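Local coordinates for protein C-domain type II peptide synthetase (PDB 4ZNM) that belongs to the condensation-domain family found in peptide synthetases, at residues Leu220-Leu228 with Thr284-Pro292; Gly227-Ser235 with Thr430-Phe441. All blocks are in the same frame, centred on the assembly; numbering follows the deposited sequence.

Contact 1 of 2, residues Leu220-Leu228 with Thr284-Pro292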
ATOM      1  N   LEU A 220     -17.340 -16.886  -7.176  1.00 29.84           N
ATOM      2  CA  LEU A 220     -17.808 -15.533  -7.405  1.00 28.93           C
ATOM      3  C   LEU A 220     -19.015 -15.451  -8.336  1.00 29.38           C
ATOM      4  O   LEU A 220     -19.351 -14.381  -8.846  1.00 29.23           O
ATOM      5  CB  LEU A 220     -16.671 -14.711  -7.973  1.00 29.18           C
ATOM      6  CG  LEU A 220     -15.529 -14.497  -7.001  1.00 27.57           C
ATOM      7  CD1 LEU A 220     -14.456 -13.647  -7.648  1.00 26.92           C
ATOM      8  CD2 LEU A 220     -15.994 -13.888  -5.674  1.00 26.86           C
ATOM      9  N   GLN A 221     -19.680 -16.580  -8.527  1.00 35.67           N
ATOM     10  CA  GLN A 221     -20.918 -16.610  -9.283  1.00 38.89           C
ATOM     11  C   GLN A 221     -21.921 -15.596  -8.735  1.00 30.35           C
ATOM     12  O   GLN A 221     -22.396 -15.736  -7.604  1.00 31.11           O
ATOM     13  CB  GLN A 221     -21.524 -18.003  -9.237  1.00 45.56           C
ATOM     14  CG  GLN A 221     -22.845 -18.145  -9.947  1.00 61.40           C
ATOM     15  CD  GLN A 221     -22.659 -18.481 -11.391  1.00 84.36           C
ATOM     16  OE1 GLN A 221     -22.198 -17.654 -12.174  1.00 83.40           O
ATOM     17  NE2 GLN A 221     -22.994 -19.713 -11.758  1.00 99.83           N
ATOM     18  N   GLY A 222     -22.268 -14.603  -9.544  1.00 38.02           N
ATOM     19  CA  GLY A 222     -23.248 -13.615  -9.142  1.00 35.32           C
ATOM     20  C   GLY A 222     -22.735 -12.638  -8.111  1.00 39.95           C
ATOM     21  O   GLY A 222     -23.507 -11.847  -7.567  1.00 42.64           O
ATOM     22  N   ALA A 223     -21.435 -12.674  -7.832  1.00 31.21           N
ATOM     23  CA  ALA A 223     -20.879 -11.752  -6.884  1.00 26.93           C
ATOM     24  C   ALA A 223     -20.661 -10.371  -7.525  1.00 29.37           C
ATOM     25  O   ALA A 223     -20.315 -10.251  -8.712  1.00 30.21           O
ATOM     26  CB  ALA A 223     -19.588 -12.276  -6.338  1.00 28.49           C
ATOM     27  N   ARG A 224     -20.829  -9.337  -6.705  1.00 31.28           N
ATOM     28  CA  ARG A 224     -20.529  -7.980  -7.089  1.00 31.47           C
ATOM     29  C   ARG A 224     -19.761  -7.363  -5.930  1.00 27.92           C
ATOM     30  O   ARG A 224     -20.251  -7.376  -4.809  1.00 27.51           O
ATOM     31  CB  ARG A 224     -21.806  -7.188  -7.382  1.00 29.62           C
ATOM     32  CG  ARG A 224     -22.667  -7.743  -8.526  1.00 36.82           C
ATOM     33  CD  ARG A 224     -22.122  -7.345  -9.891  1.00 42.04           C
ATOM     34  NE  ARG A 224     -23.039  -7.683 -10.980  1.00 38.57           N
ATOM     35  CZ  ARG A 224     -23.244  -8.917 -11.442  1.00 43.00           C
ATOM     36  NH1 ARG A 224     -22.618  -9.960 -10.905  1.00 34.00           N
ATOM     37  NH2 ARG A 224     -24.087  -9.112 -12.442  1.00 52.33           N
ATOM     38  N   ILE A 225     -18.564  -6.838  -6.197  1.00 23.61           N
ATOM     39  CA  ILE A 225     -17.835  -6.074  -5.188  1.00 23.84           C
ATOM     40  C   ILE A 225     -18.787  -5.019  -4.621  1.00 28.64           C
ATOM     41  O   ILE A 225     -19.480  -4.357  -5.367  1.00 24.98           O
ATOM     42  CB  ILE A 225     -16.569  -5.421  -5.746  1.00 25.58           C
ATOM     43  CG1 ILE A 225     -15.524  -6.496  -6.079  1.00 25.58           C
ATOM     44  CG2 ILE A 225     -15.985  -4.466  -4.727  1.00 29.07           C
ATOM     45  CD1 ILE A 225     -14.365  -5.992  -6.951  1.00 22.57           C
ATOM     46  N   ILE A 226     -18.788  -4.852  -3.304  1.00 23.84           N
ATOM     47  CA  ILE A 226     -19.695  -3.922  -2.659  1.00 24.37           C
ATOM     48  C   ILE A 226     -19.232  -2.485  -2.940  1.00 27.30           C
ATOM     49  O   ILE A 226     -18.038  -2.156  -2.824  1.00 29.25           O
ATOM     50  CB  ILE A 226     -19.799  -4.227  -1.136  1.00 36.90           C
ATOM     51  CG1 ILE A 226     -20.963  -3.490  -0.493  1.00 44.61           C
ATOM     52  CG2 ILE A 226     -18.577  -3.833  -0.424  1.00 43.77           C
ATOM     53  CD1 ILE A 226     -21.627  -4.320   0.571  1.00 51.22           C
ATOM     54  N   GLY A 227     -20.188  -1.656  -3.354  1.00 31.83           N
ATOM     55  CA  GLY A 227     -19.951  -0.239  -3.603  1.00 35.56           C
ATOM     56  C   GLY A 227     -20.340   0.666  -2.447  1.00 35.44           C
ATOM     57  O   GLY A 227     -21.298   0.393  -1.725  1.00 40.34           O
ATOM     58  N   LEU A 228     -19.559   1.727  -2.248  1.00 31.18           N
ATOM     59  CA  LEU A 228     -19.907   2.793  -1.301  1.00 28.10           C
ATOM     60  C   LEU A 228     -20.551   3.964  -2.031  1.00 29.67           C
ATOM     61  O   LEU A 228     -20.012   4.444  -3.037  1.00 31.02           O
ATOM     62  CB  LEU A 228     -18.662   3.289  -0.570  1.00 28.57           C
ATOM     63  CG  LEU A 228     -17.900   2.260   0.253  1.00 26.69           C
ATOM     64  CD1 LEU A 228     -16.686   2.949   0.851  1.00 28.39           C
ATOM     65  CD2 LEU A 228     -18.812   1.666   1.329  1.00 33.52           C
ATOM     66  N   THR A 284     -24.923  -0.994   4.687  1.00 42.60           N
ATOM     67  CA  THR A 284     -25.567  -1.245   3.392  1.00 39.47           C
ATOM     68  C   THR A 284     -26.735  -2.228   3.458  1.00 41.11           C
ATOM     69  O   THR A 284     -27.499  -2.349   2.517  1.00 44.15           O
ATOM     70  CB  THR A 284     -24.561  -1.807   2.390  1.00 38.20           C
ATOM     71  OG1 THR A 284     -24.201  -3.136   2.790  1.00 40.94           O
ATOM     72  CG2 THR A 284     -23.310  -0.927   2.328  1.00 40.80           C
ATOM     73  N   GLY A 285     -26.860  -2.929   4.577  1.00 42.15           N
ATOM     74  CA  GLY A 285     -27.814  -4.011   4.700  1.00 37.54           C
ATOM     75  C   GLY A 285     -27.366  -5.359   4.135  1.00 36.88           C
ATOM     76  O   GLY A 285     -27.961  -6.378   4.460  1.00 40.73           O
ATOM     77  N   GLU A 286     -26.344  -5.380   3.282  1.00 33.93           N
ATOM     78  CA  GLU A 286     -25.934  -6.630   2.635  1.00 34.69           C
ATOM     79  C   GLU A 286     -25.372  -7.694   3.615  1.00 35.24           C
ATOM     80  O   GLU A 286     -24.767  -7.366   4.618  1.00 36.33           O
ATOM     81  CB  GLU A 286     -24.883  -6.340   1.576  1.00 38.65           C
ATOM     82  CG  GLU A 286     -25.394  -5.523   0.403  1.00 61.11           C
ATOM     83  CD  GLU A 286     -26.324  -6.328  -0.474  1.00 83.15           C
ATOM     84  OE1 GLU A 286     -25.832  -7.290  -1.111  1.00 80.80           O
ATOM     85  OE2 GLU A 286     -27.539  -6.010  -0.517  1.00 93.55           O
ATOM     86  N   LEU A 287     -25.575  -8.964   3.274  1.00 36.23           N
ATOM     87  CA  LEU A 287     -25.050 -10.101   4.020  1.00 34.44           C
ATOM     88  C   LEU A 287     -24.057 -10.894   3.175  1.00 39.42           C
ATOM     89  O   LEU A 287     -23.131 -11.497   3.711  1.00 36.51           O
ATOM     90  CB  LEU A 287     -26.197 -11.007   4.480  1.00 36.01           C
ATOM     91  CG  LEU A 287     -26.963 -10.439   5.685  1.00 37.18           C
ATOM     92  CD1 LEU A 287     -28.281 -11.166   5.880  1.00 39.83           C
ATOM     93  CD2 LEU A 287     -26.123 -10.504   6.966  1.00 41.55           C
ATOM     94  N   ASP A 288     -24.270 -10.894   1.858  1.00 32.61           N
ATOM     95  CA  ASP A 288     -23.338 -11.462   0.891  1.00 31.21           C
ATOM     96  C   ASP A 288     -22.367 -10.358   0.521  1.00 31.20           C
ATOM     97  O   ASP A 288     -22.703  -9.442  -0.241  1.00 31.13           O
ATOM     98  CB  ASP A 288     -24.082 -12.013  -0.342  1.00 49.49           C
ATOM     99  CG  ASP A 288     -23.163 -12.275  -1.533  1.00 56.81           C
ATOM    100  OD1 ASP A 288     -21.980 -12.612  -1.326  1.00 48.62           O
ATOM    101  OD2 ASP A 288     -23.623 -12.129  -2.692  1.00 69.48           O
ATOM    102  N   ILE A 289     -21.154 -10.442   1.069  1.00 29.68           N
ATOM    103  CA  ILE A 289     -20.236  -9.321   1.046  1.00 28.62           C
ATOM    104  C   ILE A 289     -18.942  -9.657   0.328  1.00 32.42           C
ATOM    105  O   ILE A 289     -18.166 -10.523   0.765  1.00 34.04           O
ATOM    106  CB  ILE A 289     -19.961  -8.846   2.482  1.00 32.32           C
ATOM    107  CG1 ILE A 289     -21.252  -8.255   3.068  1.00 35.87           C
ATOM    108  CG2 ILE A 289     -18.837  -7.829   2.510  1.00 32.47           C
ATOM    109  CD1 ILE A 289     -21.067  -7.636   4.423  1.00 40.20           C
ATOM    110  N   THR A 290     -18.694  -8.955  -0.767  1.00 26.22           N
ATOM    111  CA  THR A 290     -17.438  -9.120  -1.467  1.00 25.20           C
ATOM    112  C   THR A 290     -16.632  -7.816  -1.409  1.00 24.33           C
ATOM    113  O   THR A 290     -17.060  -6.785  -1.924  1.00 24.28           O
ATOM    114  CB  THR A 290     -17.648  -9.523  -2.954  1.00 25.17           C
ATOM    115  OG1 THR A 290     -18.373 -10.752  -3.039  1.00 30.46           O
ATOM    116  CG2 THR A 290     -16.325  -9.690  -3.645  1.00 24.23           C
ATOM    117  N   VAL A 291     -15.453  -7.906  -0.818  1.00 23.74           N
ATOM    118  CA  VAL A 291     -14.544  -6.762  -0.627  1.00 24.21           C
ATOM    119  C   VAL A 291     -13.149  -7.201  -1.039  1.00 23.29           C
ATOM    120  O   VAL A 291     -12.672  -8.240  -0.602  1.00 23.58           O
ATOM    121  CB  VAL A 291     -14.551  -6.245   0.826  1.00 28.23           C
ATOM    122  CG1 VAL A 291     -13.515  -5.099   1.016  1.00 25.40           C
ATOM    123  CG2 VAL A 291     -15.922  -5.739   1.186  1.00 30.90           C
ATOM    124  N   PRO A 292     -12.492  -6.420  -1.887  1.00 22.98           N
ATOM    125  CA  PRO A 292     -11.146  -6.804  -2.287  1.00 23.96           C
ATOM    126  C   PRO A 292     -10.119  -6.378  -1.254  1.00 27.40           C
ATOM    127  O   PRO A 292     -10.312  -5.392  -0.518  1.00 24.44           O
ATOM    128  CB  PRO A 292     -10.922  -6.029  -3.601  1.00 28.19           C
ATOM    129  CG  PRO A 292     -11.852  -4.890  -3.528  1.00 31.37           C
ATOM    130  CD  PRO A 292     -13.003  -5.288  -2.684  1.00 23.98           C
TER
HETATM  131  O   HOH W   1     -20.914  -7.872  -2.233  1.00 30.96           O
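Backbone meets backbone where Ile225 and Thr290 bring their CA atoms to 4.8 Å and Ile226 N donates to Thr290 O at 2.9 Å, a nearly straight bond (165° at the hydrogen). The same oxygen also takes a CA-H...O contact from Ile225 CA at 3.4 Å. A single water donates to Arg224 O and to Asp288 O and accepts from Thr290 N, bridging the two segments where they do not bond directly. The loop that leaves helix 207-219 through a type II turn, Leu220 to Ala223, is thereby laid along strand 288-295, whose other edge pairs with strand 312-319.

Ile226 and Thr290 bury the most surface; the two branches of Ile226 part. CG1 stands anti to the backbone N (chi1 -167°) and sends CD1 tip to tip toward Thr284, 3.6 Å from OG1, while CD1 also passes alongside the CB and CG of Glu286. The other branch, CG2, meets Val291 CG2 at 3.6 Å as the two side chains cross at a slant. Ile225 lies at about a right angle to Pro292, its CG2 touching the ring at CD, 3.7 Å away, and it crosses Thr290 in the same fashion, CG1 against the methyl CG2. Thr290 turns its other branch, OG1, to the methyl of Ala223.

Thr284 OG1 accepts from Glu286 N in an ST turn and is hydrogen-bonded to Leu280 O in helix 268-284, so the hydroxyl beside the Ile226 methyl already has polar partners. Leu280 of that helix also touches Ile226 and Val291. Polar linkage across the seam thus consists of one direct backbone bond and one water with three backbone partners; the rest is mainly apolar, through Ile225, Ile226, Val291, Pro292 and the methyls of Ala223 and Thr290.

Contact 2 of 2, residues Gly227-Ser235 with Thr430-Phe441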
ATOM      1  N   GLY A 227     -20.188  -1.656  -3.354  1.00 31.83           N
ATOM      2  CA  GLY A 227     -19.951  -0.239  -3.603  1.00 35.56           C
ATOM      3  C   GLY A 227     -20.340   0.666  -2.447  1.00 35.44           C
ATOM      4  O   GLY A 227     -21.298   0.393  -1.725  1.00 40.34           O
ATOM      5  N   LEU A 228     -19.559   1.727  -2.248  1.00 31.18           N
ATOM      6  CA  LEU A 228     -19.907   2.793  -1.301  1.00 28.10           C
ATOM      7  C   LEU A 228     -20.551   3.964  -2.031  1.00 29.67           C
ATOM      8  O   LEU A 228     -20.012   4.444  -3.037  1.00 31.02           O
ATOM      9  CB  LEU A 228     -18.662   3.289  -0.570  1.00 28.57           C
ATOM     10  CG  LEU A 228     -17.900   2.260   0.253  1.00 26.69           C
ATOM     11  CD1 LEU A 228     -16.686   2.949   0.851  1.00 28.39           C
ATOM     12  CD2 LEU A 228     -18.812   1.666   1.329  1.00 33.52           C
ATOM     13  N   GLU A 229     -21.677   4.453  -1.526  1.00 28.56           N
ATOM     14  CA  GLU A 229     -22.354   5.538  -2.211  1.00 36.21           C
ATOM     15  C   GLU A 229     -21.528   6.788  -2.018  1.00 30.13           C
ATOM     16  O   GLU A 229     -21.176   7.137  -0.883  1.00 26.48           O
ATOM     17  CB  GLU A 229     -23.778   5.748  -1.682  1.00 39.81           C
ATOM     18  CG  GLU A 229     -24.576   6.762  -2.481  1.00 60.29           C
ATOM     19  CD  GLU A 229     -25.983   6.946  -1.943  1.00 73.02           C
ATOM     20  OE1 GLU A 229     -26.277   6.417  -0.848  1.00 61.89           O
ATOM     21  OE2 GLU A 229     -26.788   7.622  -2.615  1.00 88.51           O
ATOM     22  N   THR A 230     -21.242   7.472  -3.121  1.00 31.34           N
ATOM     23  CA  THR A 230     -20.429   8.670  -3.071  1.00 29.11           C
ATOM     24  C   THR A 230     -21.274   9.898  -2.814  1.00 28.11           C
ATOM     25  O   THR A 230     -22.474   9.887  -3.045  1.00 28.54           O
ATOM     26  CB  THR A 230     -19.663   8.860  -4.359  1.00 25.20           C
ATOM     27  OG1 THR A 230     -20.560   8.774  -5.477  1.00 28.68           O
ATOM     28  CG2 THR A 230     -18.587   7.787  -4.492  1.00 28.20           C
ATOM     29  N   ASP A 231     -20.627  10.954  -2.329  1.00 28.43           N
ATOM     30  CA  ASP A 231     -21.289  12.237  -2.087  1.00 27.69           C
ATOM     31  C   ASP A 231     -21.425  13.030  -3.364  1.00 30.54           C
ATOM     32  O   ASP A 231     -22.351  13.805  -3.496  1.00 31.20           O
ATOM     33  CB  ASP A 231     -20.518  13.091  -1.083  1.00 32.67           C
ATOM     34  CG  ASP A 231     -20.439  12.462   0.292  1.00 33.40           C
ATOM     35  OD1 ASP A 231     -21.432  11.826   0.691  1.00 36.03           O
ATOM     36  OD2 ASP A 231     -19.382  12.627   0.977  1.00 30.03           O
ATOM     37  N   ILE A 232     -20.481  12.848  -4.284  1.00 27.20           N
ATOM     38  CA  ILE A 232     -20.446  13.606  -5.514  1.00 25.34           C
ATOM     39  C   ILE A 232     -20.364  12.592  -6.650  1.00 26.84           C
ATOM     40  O   ILE A 232     -19.483  11.696  -6.638  1.00 24.25           O
ATOM     41  CB  ILE A 232     -19.251  14.596  -5.552  1.00 27.17           C
ATOM     42  CG1 ILE A 232     -19.259  15.526  -4.324  1.00 28.13           C
ATOM     43  CG2 ILE A 232     -19.310  15.411  -6.829  1.00 28.23           C
ATOM     44  CD1 ILE A 232     -17.894  16.156  -4.014  1.00 31.02           C
ATOM     45  N   PRO A 233     -21.266  12.714  -7.637  1.00 31.41           N
ATOM     46  CA  PRO A 233     -21.236  11.732  -8.722  1.00 29.79           C
ATOM     47  C   PRO A 233     -20.070  11.890  -9.665  1.00 31.33           C
ATOM     48  O   PRO A 233     -19.501  12.963  -9.853  1.00 34.32           O
ATOM     49  CB  PRO A 233     -22.545  11.982  -9.467  1.00 31.09           C
ATOM     50  CG  PRO A 233     -22.882  13.393  -9.200  1.00 34.64           C
ATOM     51  CD  PRO A 233     -22.395  13.646  -7.776  1.00 27.53           C
ATOM     52  N   ARG A 234     -19.717  10.761 -10.247  1.00 28.71           N
ATOM     53  CA  ARG A 234     -18.723  10.676 -11.279  1.00 30.48           C
ATOM     54  C   ARG A 234     -18.977  11.735 -12.352  1.00 31.65           C
ATOM     55  O   ARG A 234     -18.063  12.451 -12.745  1.00 32.17           O
ATOM     56  CB  ARG A 234     -18.756   9.242 -11.849  1.00 35.02           C
ATOM     57  CG  ARG A 234     -17.556   8.876 -12.686  1.00 34.79           C
ATOM     58  CD  ARG A 234     -17.681   7.401 -13.209  1.00 33.49           C
ATOM     59  NE  ARG A 234     -16.400   6.979 -13.745  1.00 40.61           N
ATOM     60  CZ  ARG A 234     -15.427   6.452 -13.011  1.00 45.34           C
ATOM     61  NH1 ARG A 234     -14.274   6.128 -13.583  1.00 51.38           N
ATOM     62  NH2 ARG A 234     -15.607   6.243 -11.708  1.00 51.54           N
ATOM     63  N   SER A 235     -20.231  11.858 -12.792  1.00 35.76           N
ATOM     64  CA  SER A 235     -20.594  12.798 -13.869  1.00 33.42           C
ATOM     65  C   SER A 235     -20.411  14.291 -13.515  1.00 34.10           C
ATOM     66  O   SER A 235     -20.412  15.132 -14.395  1.00 31.55           O
ATOM     67  CB  SER A 235     -22.056  12.566 -14.315  1.00 34.82           C
ATOM     68  OG  SER A 235     -22.961  12.694 -13.218  1.00 39.41           O
ATOM     69  N   THR A 430     -11.336  13.137  -3.451  1.00 24.03           N
ATOM     70  CA  THR A 430     -12.043  14.337  -3.013  1.00 23.00           C
ATOM     71  C   THR A 430     -13.021  14.843  -4.065  1.00 29.17           C
ATOM     72  O   THR A 430     -13.915  15.643  -3.764  1.00 24.35           O
ATOM     73  CB  THR A 430     -11.033  15.443  -2.653  1.00 26.47           C
ATOM     74  OG1 THR A 430     -10.073  15.574  -3.700  1.00 27.17           O
ATOM     75  CG2 THR A 430     -10.292  15.074  -1.412  1.00 27.12           C
ATOM     76  N   ASN A 431     -12.890  14.355  -5.294  1.00 25.29           N
ATOM     77  CA  ASN A 431     -13.912  14.605  -6.315  1.00 29.39           C
ATOM     78  C   ASN A 431     -15.168  13.717  -6.136  1.00 31.42           C
ATOM     79  O   ASN A 431     -16.116  13.821  -6.907  1.00 27.59           O
ATOM     80  CB  ASN A 431     -13.333  14.393  -7.711  1.00 22.56           C
ATOM     81  CG  ASN A 431     -12.578  13.099  -7.831  1.00 27.04           C
ATOM     82  OD1 ASN A 431     -11.677  12.839  -7.055  1.00 27.01           O
ATOM     83  ND2 ASN A 431     -12.930  12.288  -8.812  1.00 29.41           N
ATOM     84  N   ARG A 432     -15.192  12.870  -5.113  1.00 22.39           N
ATOM     85  CA  ARG A 432     -16.306  11.948  -4.921  1.00 22.46           C
ATOM     86  C   ARG A 432     -16.802  11.964  -3.488  1.00 22.44           C
ATOM     87  O   ARG A 432     -17.973  11.757  -3.246  1.00 26.90           O
ATOM     88  CB  ARG A 432     -15.886  10.521  -5.295  1.00 21.80           C
ATOM     89  CG  ARG A 432     -15.518  10.322  -6.779  1.00 25.12           C
ATOM     90  CD  ARG A 432     -16.677  10.619  -7.770  1.00 23.90           C
ATOM     91  NE  ARG A 432     -17.806   9.713  -7.654  1.00 24.20           N
ATOM     92  CZ  ARG A 432     -17.879   8.528  -8.245  1.00 22.95           C
ATOM     93  NH1 ARG A 432     -16.871   8.088  -8.982  1.00 27.90           N
ATOM     94  NH2 ARG A 432     -18.963   7.771  -8.075  1.00 30.85           N
ATOM     95  N   PHE A 433     -15.906  12.188  -2.528  1.00 21.89           N
ATOM     96  CA  PHE A 433     -16.308  12.186  -1.125  1.00 21.70           C
ATOM     97  C   PHE A 433     -15.900  13.441  -0.419  1.00 24.83           C
ATOM     98  O   PHE A 433     -14.786  13.927  -0.601  1.00 22.44           O
ATOM     99  CB  PHE A 433     -15.697  10.990  -0.376  1.00 23.19           C
ATOM    100  CG  PHE A 433     -16.412   9.691  -0.617  1.00 23.68           C
ATOM    101  CD1 PHE A 433     -17.634   9.439   0.002  1.00 22.36           C
ATOM    102  CD2 PHE A 433     -15.866   8.721  -1.448  1.00 20.33           C
ATOM    103  CE1 PHE A 433     -18.301   8.230  -0.200  1.00 26.99           C
ATOM    104  CE2 PHE A 433     -16.507   7.515  -1.664  1.00 27.40           C
ATOM    105  CZ  PHE A 433     -17.729   7.256  -1.026  1.00 21.72           C
ATOM    106  N   LYS A 434     -16.796  13.922   0.436  1.00 27.45           N
ATOM    107  CA  LYS A 434     -16.478  14.940   1.423  1.00 32.06           C
ATOM    108  C   LYS A 434     -15.723  14.369   2.617  1.00 30.37           C
ATOM    109  O   LYS A 434     -15.930  13.203   3.005  1.00 29.09           O
ATOM    110  CB  LYS A 434     -17.761  15.597   1.908  1.00 35.63           C
ATOM    111  CG  LYS A 434     -18.438  16.447   0.857  1.00 44.34           C
ATOM    112  CD  LYS A 434     -19.914  16.582   1.170  1.00 71.65           C
ATOM    113  CE  LYS A 434     -20.464  17.928   0.732  1.00 94.07           C
ATOM    114  NZ  LYS A 434     -21.868  17.806   0.259  1.00108.51           N
ATOM    115  N   ASP A 435     -14.880  15.203   3.224  1.00 28.82           N
ATOM    116  CA  ASP A 435     -14.029  14.769   4.350  1.00 29.17           C
ATOM    117  C   ASP A 435     -14.833  14.275   5.556  1.00 32.32           C
ATOM    118  O   ASP A 435     -14.442  13.321   6.229  1.00 29.47           O
ATOM    119  CB  ASP A 435     -13.123  15.913   4.804  1.00 30.07           C
ATOM    120  CG  ASP A 435     -12.172  16.373   3.711  1.00 35.55           C
ATOM    121  OD1 ASP A 435     -11.714  15.525   2.914  1.00 35.36           O
ATOM    122  OD2 ASP A 435     -11.886  17.592   3.645  1.00 41.25           O
ATOM    123  N   GLU A 436     -15.957  14.937   5.806  1.00 28.35           N
ATOM    124  CA  GLU A 436     -16.839  14.630   6.923  1.00 37.83           C
ATOM    125  C   GLU A 436     -17.450  13.229   6.807  1.00 30.50           C
ATOM    126  O   GLU A 436     -17.561  12.495   7.779  1.00 27.32           O
ATOM    127  CB  GLU A 436     -17.951  15.675   6.992  1.00 46.95           C
ATOM    128  CG  GLU A 436     -17.455  17.085   7.325  1.00 68.07           C
ATOM    129  CD  GLU A 436     -16.711  17.798   6.166  1.00 67.78           C
ATOM    130  OE1 GLU A 436     -16.831  17.370   4.981  1.00 47.53           O
ATOM    131  OE2 GLU A 436     -16.006  18.799   6.458  1.00 73.80           O
ATOM    132  N   THR A 437     -17.863  12.872   5.607  1.00 28.26           N
ATOM    133  CA  THR A 437     -18.402  11.550   5.341  1.00 31.60           C
ATOM    134  C   THR A 437     -17.384  10.484   5.705  1.00 26.54           C
ATOM    135  O   THR A 437     -17.714   9.483   6.327  1.00 28.41           O
ATOM    136  CB  THR A 437     -18.768  11.391   3.860  1.00 31.10           C
ATOM    137  OG1 THR A 437     -19.686  12.417   3.519  1.00 30.83           O
ATOM    138  CG2 THR A 437     -19.372  10.026   3.566  1.00 28.35           C
HETATM  139  N   MSE A 438     -16.145  10.697   5.291  1.00 23.05           N
HETATM  140  CA  MSE A 438     -15.088   9.714   5.532  1.00 23.81           C
HETATM  141  C   MSE A 438     -14.661   9.714   7.014  1.00 21.44           C
HETATM  142  O   MSE A 438     -14.322   8.676   7.572  1.00 25.18           O
HETATM  143  CB  MSE A 438     -13.913   9.996   4.618  1.00 29.85           C
HETATM  144  CG  MSE A 438     -14.257   9.727   3.159  1.00 30.47           C
HETATM  145 SE   MSE A 438     -14.301   7.773   2.809  0.75 36.03          SE
HETATM  146  CE  MSE A 438     -16.211   7.593   2.565  1.00 35.64           C
ATOM    147  N   ALA A 439     -14.694  10.888   7.637  1.00 24.01           N
ATOM    148  CA  ALA A 439     -14.431  11.010   9.061  1.00 25.08           C
ATOM    149  C   ALA A 439     -15.432  10.186   9.877  1.00 31.29           C
ATOM    150  O   ALA A 439     -15.048   9.502  10.843  1.00 31.08           O
ATOM    151  CB  ALA A 439     -14.486  12.481   9.476  1.00 29.31           C
ATOM    152  N   ALA A 440     -16.705  10.245   9.491  1.00 33.62           N
ATOM    153  CA  ALA A 440     -17.755   9.475  10.173  1.00 27.39           C
ATOM    154  C   ALA A 440     -17.592   7.984   9.897  1.00 28.62           C
ATOM    155  O   ALA A 440     -17.775   7.150  10.772  1.00 31.12           O
ATOM    156  CB  ALA A 440     -19.160   9.951   9.739  1.00 31.81           C
ATOM    157  N   PHE A 441     -17.208   7.657   8.675  1.00 30.64           N
ATOM    158  CA  PHE A 441     -17.005   6.277   8.270  1.00 22.37           C
ATOM    159  C   PHE A 441     -15.905   5.653   9.144  1.00 25.83           C
ATOM    160  O   PHE A 441     -16.067   4.575   9.670  1.00 23.79           O
ATOM    161  CB  PHE A 441     -16.642   6.272   6.792  1.00 25.07           C
ATOM    162  CG  PHE A 441     -16.675   4.937   6.116  1.00 30.34           C
ATOM    163  CD1 PHE A 441     -17.546   3.939   6.498  1.00 30.14           C
ATOM    164  CD2 PHE A 441     -15.838   4.710   5.030  1.00 30.27           C
ATOM    165  CE1 PHE A 441     -17.566   2.718   5.812  1.00 28.79           C
ATOM    166  CE2 PHE A 441     -15.854   3.503   4.342  1.00 31.05           C
ATOM    167  CZ  PHE A 441     -16.709   2.497   4.741  1.00 25.88           C
TER
HETATM  168  O   HOH W   2     -16.996  14.359  -9.582  1.00 27.60           O
HETATM  169  O   HOH W   3     -17.247   5.354 -10.043  1.00 31.97           O
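The Phe433 ring is sandwiched, with the selenomethionine Met438 CE over one face and Thr230 CB over the opposite one, both offset toward the rim, while Asp231 OD2 lies at its edge. In this condensation-domain fold the contact joins the loop after edge strand 227-229 of the five-stranded sheet to the lead-in and first turns of the last helix. Over one face of the Arg432 guanidinium lies Arg234 N, near NE; both are donors and no hydrogen bond forms. Ile232 O, Thr230 OG1 and a water sit around its edge. Asp231 OD2 ties the loop to the start of helix 435-454, accepting from Lys434 N, at the N-cap position, through the anti lone pair at 2.9 Å, and from Thr437 OG1 on the syn side at 2.6 Å.

Arg432 folds back, bent at chi2 and chi3 (-61° and -65°), which brings NE to Ile232 O at 2.8 Å, in the carbonyl plane, and NH2 to Thr230 OG1. Its own carbonyl O accepts from Ile232 N. The Arg234 guanidinium, nearly perpendicular to that of Arg432, is paired with Asp408; the water accepts from Arg432 NH1 and, weakly, from Arg234 NH2. Leu228 CD1 reaches Phe441 CE2, 3.6 Å away.

From the N terminus, the chain leaves helix 207-219, runs through 220-228 and continues directly into 227-235, so the first segments of both contacts overlap at Gly227 and Leu228. Contact 1 closes a loop of 55 residues, containing strand 242-249 and helices 251-264 and 268-284, when strand 288-295 returns. Contact 2 closes a longer one of 194 residues, ending where strand 422-429 leads into helix 435-454. Because 284-292 falls between the segments of contact 2, the loops cross. Strand 227-229, at one edge of the five-stranded sheet, is thus tied on its N-terminal side to the two-stranded sheet and on its C-terminal side to the last helix.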